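PDB 1G43: scaffolding protein from Clostridium cellulolyticum, which probably binds crystalline cellulose through its family IIIa cellulose-binding domain, and so anchors the cellulosome and its enzymes to their substrate. Local coordinates for residues I22-K27 with L43-T48; H93-A98 with T116-N121. All blocks are in the same frame, centred on the assembly; numbering follows the deposited sequence.

Interaction 1: residues I22-K27 with L43-T48; sequences IYARFK and LRYYYT. With CA (calcium ion), chain B.
Phe-26 packs against Leu-43, and Tyr-45 against Ile-22 and Ala-24, between the two sheets of a beta-sandwich, the jelly-roll fold of family 3 cellulose-binding modules. Residues 22-27 belong to the sheet of strand 18-30 and residues 43-47 to the five-stranded sheet facing it. The axes of these two segments pass 9.3 Å apart and run roughly antiparallel, at 149°, a separation that side chains must fill.

At one end Leu-43 and Phe-26 lie alongside each other, pointing oppositely. The CD1 methyl of Leu-43 sits over one face of the ring, toward the rim, making a CH-pi contact: CD1 lies 4.3 Å from the Phe-26 ring centroid and 23° off the normal. The other methyl, Leu-43 CD2, leans on Phe-26 CD2 at 4.1 Å, so both branches hold the phenyl ring.

Further along, Tyr-45 has its CG anti to the backbone N (chi1 -177°), which carries the ring across to the opposite strand. Ile-22 approaches it obliquely, CG2 being 3.8 Å from Tyr-45 CE2, while Ala-24 CB also packs obliquely on the ring, 4.3 Å from Tyr-45 CD1.

Where the strand 41-47 gives out, Thr-48 binds the calcium ion through both O and OG1, each at 2.4 Å; Asp-50, Asp-127, Asn-130 and Asp-131 also bind it. The phenol of Tyr-45, meanwhile, is tied back to the facing strand by one water, which donates to Tyr-23 O at 2.7 Å and to Tyr-45 OH at 2.8 Å.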
loop_
_atom_site.group_PDB
_atom_site.type_symbol
_atom_site.label_atom_id
_atom_site.label_comp_id
_atom_site.label_asym_id
_atom_site.label_seq_id
_atom_site.Cartn_x
_atom_site.Cartn_y
_atom_site.Cartn_z
ATOM N N ILE A 22 8.972 3.745 7.407
ATOM C CA ILE A 22 8.482 2.492 6.889
ATOM C C ILE A 22 8.142 2.837 5.444
ATOM O O ILE A 22 7.421 3.811 5.181
ATOM C CB ILE A 22 7.263 2.000 7.706
ATOM C CG1 ILE A 22 7.715 1.841 9.164
ATOM C CG2 ILE A 22 6.682 0.721 7.099
ATOM C CD1 ILE A 22 6.887 0.924 10.085
ATOM N N TYR A 23 8.705 2.092 4.501
ATOM C CA TYR A 23 8.418 2.347 3.100
ATOM C C TYR A 23 7.449 1.288 2.654
ATOM O O TYR A 23 7.502 0.191 3.174
ATOM C CB TYR A 23 9.680 2.261 2.239
ATOM C CG TYR A 23 10.728 3.298 2.586
ATOM C CD1 TYR A 23 11.515 3.163 3.731
ATOM C CD2 TYR A 23 10.877 4.442 1.818
ATOM C CE1 TYR A 23 12.403 4.139 4.093
ATOM C CE2 TYR A 23 11.761 5.418 2.175
ATOM C CZ TYR A 23 12.518 5.263 3.312
ATOM O OH TYR A 23 13.398 6.254 3.680
ATOM N N ALA A 24 6.571 1.627 1.704
ATOM C CA ALA A 24 5.590 0.709 1.152
ATOM C C ALA A 24 5.337 1.151 -0.291
ATOM O O ALA A 24 4.717 2.190 -0.531
ATOM C CB ALA A 24 4.320 0.767 1.940
ATOM N N ARG A 25 5.825 0.378 -1.256
ATOM C CA ARG A 25 5.639 0.736 -2.658
ATOM C C ARG A 25 4.913 -0.361 -3.384
ATOM O O ARG A 25 5.256 -1.523 -3.258
ATOM C CB ARG A 25 6.991 1.006 -3.297
ATOM C CG ARG A 25 7.730 2.123 -2.554
ATOM C CD ARG A 25 9.195 2.049 -2.819
ATOM N NE ARG A 25 9.915 3.151 -2.203
ATOM C CZ ARG A 25 11.238 3.264 -2.227
ATOM N NH1 ARG A 25 11.969 2.345 -2.835
ATOM N NH2 ARG A 25 11.823 4.292 -1.643
ATOM N N PHE A 26 3.908 0.011 -4.158
ATOM C CA PHE A 26 3.115 -0.974 -4.873
ATOM C C PHE A 26 3.026 -0.733 -6.362
ATOM O O PHE A 26 2.952 0.406 -6.814
ATOM C CB PHE A 26 1.675 -0.992 -4.356
ATOM C CG PHE A 26 1.547 -0.956 -2.875
ATOM C CD1 PHE A 26 1.610 0.251 -2.185
ATOM C CD2 PHE A 26 1.336 -2.126 -2.158
ATOM C CE1 PHE A 26 1.460 0.290 -0.789
ATOM C CE2 PHE A 26 1.187 -2.098 -0.769
ATOM C CZ PHE A 26 1.248 -0.892 -0.081
ATOM N N LYS A 27 3.036 -1.819 -7.126
ATOM C CA LYS A 27 2.837 -1.715 -8.568
ATOM C C LYS A 27 1.575 -2.552 -8.742
ATOM O O LYS A 27 1.602 -3.765 -8.611
ATOM C CB LYS A 27 4.012 -2.295 -9.356
ATOM C CG LYS A 27 4.140 -1.625 -10.733
ATOM C CD LYS A 27 5.114 -2.341 -11.667
ATOM C CE LYS A 27 6.543 -1.810 -11.477
ATOM N NZ LYS A 27 6.627 -0.297 -11.663
ATOM N N LEU A 43 -5.391 -0.118 -0.516
ATOM C CA LEU A 43 -4.231 -0.954 -0.292
ATOM C C LEU A 43 -3.977 -0.926 1.218
ATOM O O LEU A 43 -4.156 0.116 1.863
ATOM C CB LEU A 43 -3.036 -0.401 -1.085
ATOM C CG LEU A 43 -3.099 -0.635 -2.597
ATOM C CD1 LEU A 43 -2.226 0.342 -3.345
ATOM C CD2 LEU A 43 -2.677 -2.064 -2.901
ATOM N N ARG A 44 -3.580 -2.062 1.779
ATOM C CA ARG A 44 -3.309 -2.152 3.204
ATOM C C ARG A 44 -1.946 -2.750 3.557
ATOM O O ARG A 44 -1.478 -3.694 2.913
ATOM C CB ARG A 44 -4.377 -2.982 3.885
ATOM C CG ARG A 44 -5.758 -2.405 3.827
ATOM C CD ARG A 44 -6.647 -3.264 4.671
ATOM N NE ARG A 44 -7.948 -2.675 4.871
ATOM C CZ ARG A 44 -8.989 -3.361 5.331
ATOM N NH1 ARG A 44 -8.842 -4.643 5.633
ATOM N NH2 ARG A 44 -10.174 -2.780 5.470
ATOM N N TYR A 45 -1.329 -2.213 4.606
ATOM C CA TYR A 45 -0.008 -2.667 5.072
ATOM C C TYR A 45 -0.090 -2.851 6.582
ATOM O O TYR A 45 -0.186 -1.878 7.312
ATOM C CB TYR A 45 1.062 -1.619 4.742
ATOM C CG TYR A 45 2.477 -2.032 5.121
ATOM C CD1 TYR A 45 3.271 -2.734 4.235
ATOM C CD2 TYR A 45 2.988 -1.764 6.386
ATOM C CE1 TYR A 45 4.546 -3.176 4.597
ATOM C CE2 TYR A 45 4.268 -2.198 6.762
ATOM C CZ TYR A 45 5.036 -2.912 5.856
ATOM O OH TYR A 45 6.267 -3.405 6.216
ATOM N N TYR A 46 -0.007 -4.089 7.040
ATOM C CA TYR A 46 -0.136 -4.391 8.461
ATOM C C TYR A 46 1.152 -4.362 9.298
ATOM O O TYR A 46 2.161 -4.902 8.898
ATOM C CB TYR A 46 -0.848 -5.730 8.600
ATOM C CG TYR A 46 -2.290 -5.707 8.105
ATOM C CD1 TYR A 46 -2.595 -5.793 6.743
ATOM C CD2 TYR A 46 -3.339 -5.601 9.005
ATOM C CE1 TYR A 46 -3.919 -5.783 6.292
ATOM C CE2 TYR A 46 -4.660 -5.582 8.577
ATOM C CZ TYR A 46 -4.950 -5.678 7.219
ATOM O OH TYR A 46 -6.273 -5.687 6.826
ATOM N N TYR A 47 1.106 -3.749 10.474
ATOM C CA TYR A 47 2.298 -3.640 11.317
ATOM C C TYR A 47 2.007 -3.545 12.799
ATOM O O TYR A 47 0.844 -3.441 13.212
ATOM C CB TYR A 47 3.089 -2.388 10.934
ATOM C CG TYR A 47 2.316 -1.098 11.158
ATOM C CD1 TYR A 47 1.263 -0.751 10.320
ATOM C CD2 TYR A 47 2.626 -0.233 12.208
ATOM C CE1 TYR A 47 0.537 0.411 10.501
ATOM C CE2 TYR A 47 1.899 0.954 12.408
ATOM C CZ TYR A 47 0.853 1.263 11.534
ATOM O OH TYR A 47 0.146 2.424 11.636
ATOM N N THR A 48 3.078 -3.592 13.604
ATOM C CA THR A 48 2.945 -3.426 15.043
ATOM C C THR A 48 3.484 -2.041 15.350
ATOM O O THR A 48 4.607 -1.688 15.008
ATOM C CB THR A 48 3.687 -4.509 15.891
ATOM O OG1 THR A 48 4.997 -4.748 15.369
ATOM C CG2 THR A 48 2.860 -5.818 15.924
HETATM CA CA CA B . 6.631 -3.020 14.912
HETATM O O HOH W 1 7.712 -2.340 4.099
HETATM O O HOH W 2 6.978 -1.107 12.944
#

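Interaction 2: residues H93-A98 with T116-N121; sequences HYLEVA and TRFARN. With ZN (zinc ion), chain C.
A single methyl, CD2 of Leu-95, carries most of this contact, touching both an aromatic ring and a buried hydroxyl: it lies 3.8 Å from Phe-118 CE1 and 4.3 Å from Thr-116 OG1. The methyl comes at the Phe-118 ring obliquely, the two side chains lying side by side with their ends turned opposite ways. Phe-118 folds its ring back over its own main chain (chi1 65°), which sets the CD1 and CE1 side against that methyl. The ring also meets those of Tyr-47 and Phe-81, so it belongs to a larger aromatic cluster.

Strand 91-99 comes from the five-stranded sheet and strand 111-120 from the other, so these residues join the two layers of the beta-sandwich. The axes of 93-98 and 116-120 approach to 10.1 Å at 140°. Few side chains meet: methyls of Leu-95, Val-97 and Thr-116, and the Phe-118 ring.

Farther from the aromatic end, Val-97 CG2 faces Thr-116 CG2 at 4.4 Å. Thr-116 thus turns its methyl to the opposite sheet, while its buried hydroxyl is satisfied within its own sheet by a hydrogen bond to Ala-24 O. On the outward side of the same strand, Arg-117 forms a salt bridge with Asp-60 and a cation-pi contact with Trp-58. Apart from the packing with 116-121, His-93 binds a zinc ion through NE2 at 2.0 Å.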
loop_
_atom_site.group_PDB
_atom_site.type_symbol
_atom_site.label_atom_id
_atom_site.label_comp_id
_atom_site.label_asym_id
_atom_site.label_seq_id
_atom_site.Cartn_x
_atom_site.Cartn_y
_atom_site.Cartn_z
ATOM N N HIS A 93 -2.130 -2.586 13.947
ATOM C CA HIS A 93 -2.615 -1.448 13.162
ATOM C C HIS A 93 -2.325 -1.684 11.689
ATOM O O HIS A 93 -1.602 -2.610 11.328
ATOM C CB HIS A 93 -1.950 -0.124 13.580
ATOM C CG HIS A 93 -2.352 0.351 14.934
ATOM N ND1 HIS A 93 -1.767 -0.115 16.092
ATOM C CD2 HIS A 93 -3.315 1.219 15.319
ATOM C CE1 HIS A 93 -2.351 0.447 17.131
ATOM N NE2 HIS A 93 -3.293 1.262 16.690
ATOM N N TYR A 94 -2.870 -0.842 10.828
ATOM C CA TYR A 94 -2.595 -1.017 9.433
ATOM C C TYR A 94 -2.675 0.278 8.671
ATOM O O TYR A 94 -3.482 1.141 8.978
ATOM C CB TYR A 94 -3.535 -2.066 8.824
ATOM C CG TYR A 94 -5.005 -1.680 8.661
ATOM C CD1 TYR A 94 -5.470 -1.079 7.482
ATOM C CD2 TYR A 94 -5.947 -1.990 9.651
ATOM C CE1 TYR A 94 -6.825 -0.810 7.287
ATOM C CE2 TYR A 94 -7.305 -1.724 9.463
ATOM C CZ TYR A 94 -7.731 -1.138 8.285
ATOM O OH TYR A 94 -9.056 -0.866 8.115
ATOM N N LEU A 95 -1.799 0.427 7.693
ATOM C CA LEU A 95 -1.818 1.597 6.846
ATOM C C LEU A 95 -2.847 1.308 5.771
ATOM O O LEU A 95 -2.924 0.195 5.293
ATOM C CB LEU A 95 -0.454 1.806 6.173
ATOM C CG LEU A 95 -0.418 2.649 4.887
ATOM C CD1 LEU A 95 -0.998 4.053 5.089
ATOM C CD2 LEU A 95 1.012 2.711 4.410
ATOM N N GLU A 96 -3.658 2.291 5.417
ATOM C CA GLU A 96 -4.593 2.097 4.329
ATOM C C GLU A 96 -4.322 3.183 3.321
ATOM O O GLU A 96 -4.459 4.356 3.627
ATOM C CB GLU A 96 -6.048 2.179 4.761
ATOM C CG GLU A 96 -6.978 1.923 3.582
ATOM C CD GLU A 96 -8.431 1.854 3.983
ATOM O OE1 GLU A 96 -9.000 2.906 4.335
ATOM O OE2 GLU A 96 -8.995 0.745 3.960
ATOM N N VAL A 97 -3.906 2.786 2.125
ATOM C CA VAL A 97 -3.631 3.740 1.065
ATOM C C VAL A 97 -4.855 3.855 0.161
ATOM O O VAL A 97 -5.430 2.844 -0.256
ATOM C CB VAL A 97 -2.402 3.307 0.243
ATOM C CG1 VAL A 97 -2.110 4.320 -0.829
ATOM C CG2 VAL A 97 -1.198 3.180 1.141
ATOM N N ALA A 98 -5.277 5.074 -0.133
ATOM C CA ALA A 98 -6.440 5.270 -0.991
ATOM C C ALA A 98 -6.152 6.398 -1.952
ATOM O O ALA A 98 -5.145 7.065 -1.816
ATOM C CB ALA A 98 -7.642 5.608 -0.164
ATOM N N THR A 116 5.052 5.085 -1.247
ATOM C CA THR A 116 4.684 5.728 -0.006
ATOM C C THR A 116 5.632 5.416 1.140
ATOM O O THR A 116 6.406 4.442 1.116
ATOM C CB THR A 116 3.282 5.265 0.461
ATOM O OG1 THR A 116 3.403 3.973 1.075
ATOM C CG2 THR A 116 2.308 5.142 -0.724
ATOM N N ARG A 117 5.541 6.261 2.162
ATOM C CA ARG A 117 6.323 6.069 3.356
ATOM C C ARG A 117 5.641 6.789 4.504
ATOM O O ARG A 117 4.801 7.663 4.292
ATOM C CB ARG A 117 7.769 6.576 3.158
ATOM C CG ARG A 117 7.999 8.089 3.361
ATOM C CD ARG A 117 9.383 8.520 2.859
ATOM N NE ARG A 117 9.274 9.792 2.167
ATOM C CZ ARG A 117 9.642 10.952 2.676
ATOM N NH1 ARG A 117 10.170 11.017 3.892
ATOM N NH2 ARG A 117 9.438 12.055 1.986
ATOM N N PHE A 118 5.970 6.380 5.714
ATOM C CA PHE A 118 5.445 7.047 6.874
ATOM C C PHE A 118 6.435 6.931 8.038
ATOM O O PHE A 118 7.259 6.026 8.084
ATOM C CB PHE A 118 4.040 6.547 7.254
ATOM C CG PHE A 118 3.976 5.125 7.686
ATOM C CD1 PHE A 118 3.826 4.106 6.754
ATOM C CD2 PHE A 118 3.984 4.799 9.031
ATOM C CE1 PHE A 118 3.673 2.778 7.158
ATOM C CE2 PHE A 118 3.835 3.479 9.451
ATOM C CZ PHE A 118 3.675 2.462 8.507
ATOM N N ALA A 119 6.361 7.879 8.961
ATOM C CA ALA A 119 7.283 7.911 10.091
ATOM C C ALA A 119 6.624 8.596 11.278
ATOM O O ALA A 119 5.554 9.203 11.148
ATOM C CB ALA A 119 8.544 8.660 9.675
ATOM N N ARG A 120 7.237 8.476 12.446
ATOM C CA ARG A 120 6.676 9.139 13.603
ATOM C C ARG A 120 7.124 10.585 13.534
ATOM O O ARG A 120 8.167 10.907 12.944
ATOM C CB ARG A 120 7.172 8.516 14.903
ATOM C CG ARG A 120 6.732 7.094 15.142
ATOM C CD ARG A 120 7.589 6.487 16.204
ATOM N NE ARG A 120 7.268 5.091 16.422
ATOM C CZ ARG A 120 8.024 4.254 17.118
ATOM N NH1 ARG A 120 9.150 4.687 17.656
ATOM N NH2 ARG A 120 7.655 2.984 17.273
ATOM N N ASN A 121 6.333 11.460 14.129
ATOM C CA ASN A 121 6.656 12.866 14.145
ATOM C C ASN A 121 7.992 13.140 14.839
ATOM O O ASN A 121 8.618 14.158 14.576
ATOM C CB ASN A 121 5.542 13.641 14.831
ATOM C CG ASN A 121 4.235 13.609 14.035
ATOM O OD1 ASN A 121 3.238 14.230 14.427
ATOM N ND2 ASN A 121 4.226 12.875 12.916
HETATM ZN ZN ZN C . -4.345 2.619 17.678
HETATM O O HOH W 3 -4.122 2.995 19.090
#

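Both interactions lie in the buried interior and join the same two sheets, since strands 18-30 and 111-120 are neighbours in one layer and 41-47 and 91-99 in the other. Their centres are about 7 Å apart. Backbone pairing within the layers ties them together: Leu-43 O probably accepts a hydrogen bond from Val-97 N at 2.7 Å. Interaction 1 is the larger, burying 298 Å² against 150 Å², and lies nearer the middle of the chain, with a ring-face contact and a bridging water. Interaction 2 rests on aliphatic and oblique aromatic touches. The metals lie beside the packing: calcium joins Thr-48 to Asp-50, Asp-127, Asn-130 and Asp-131, while zinc is held by His-93.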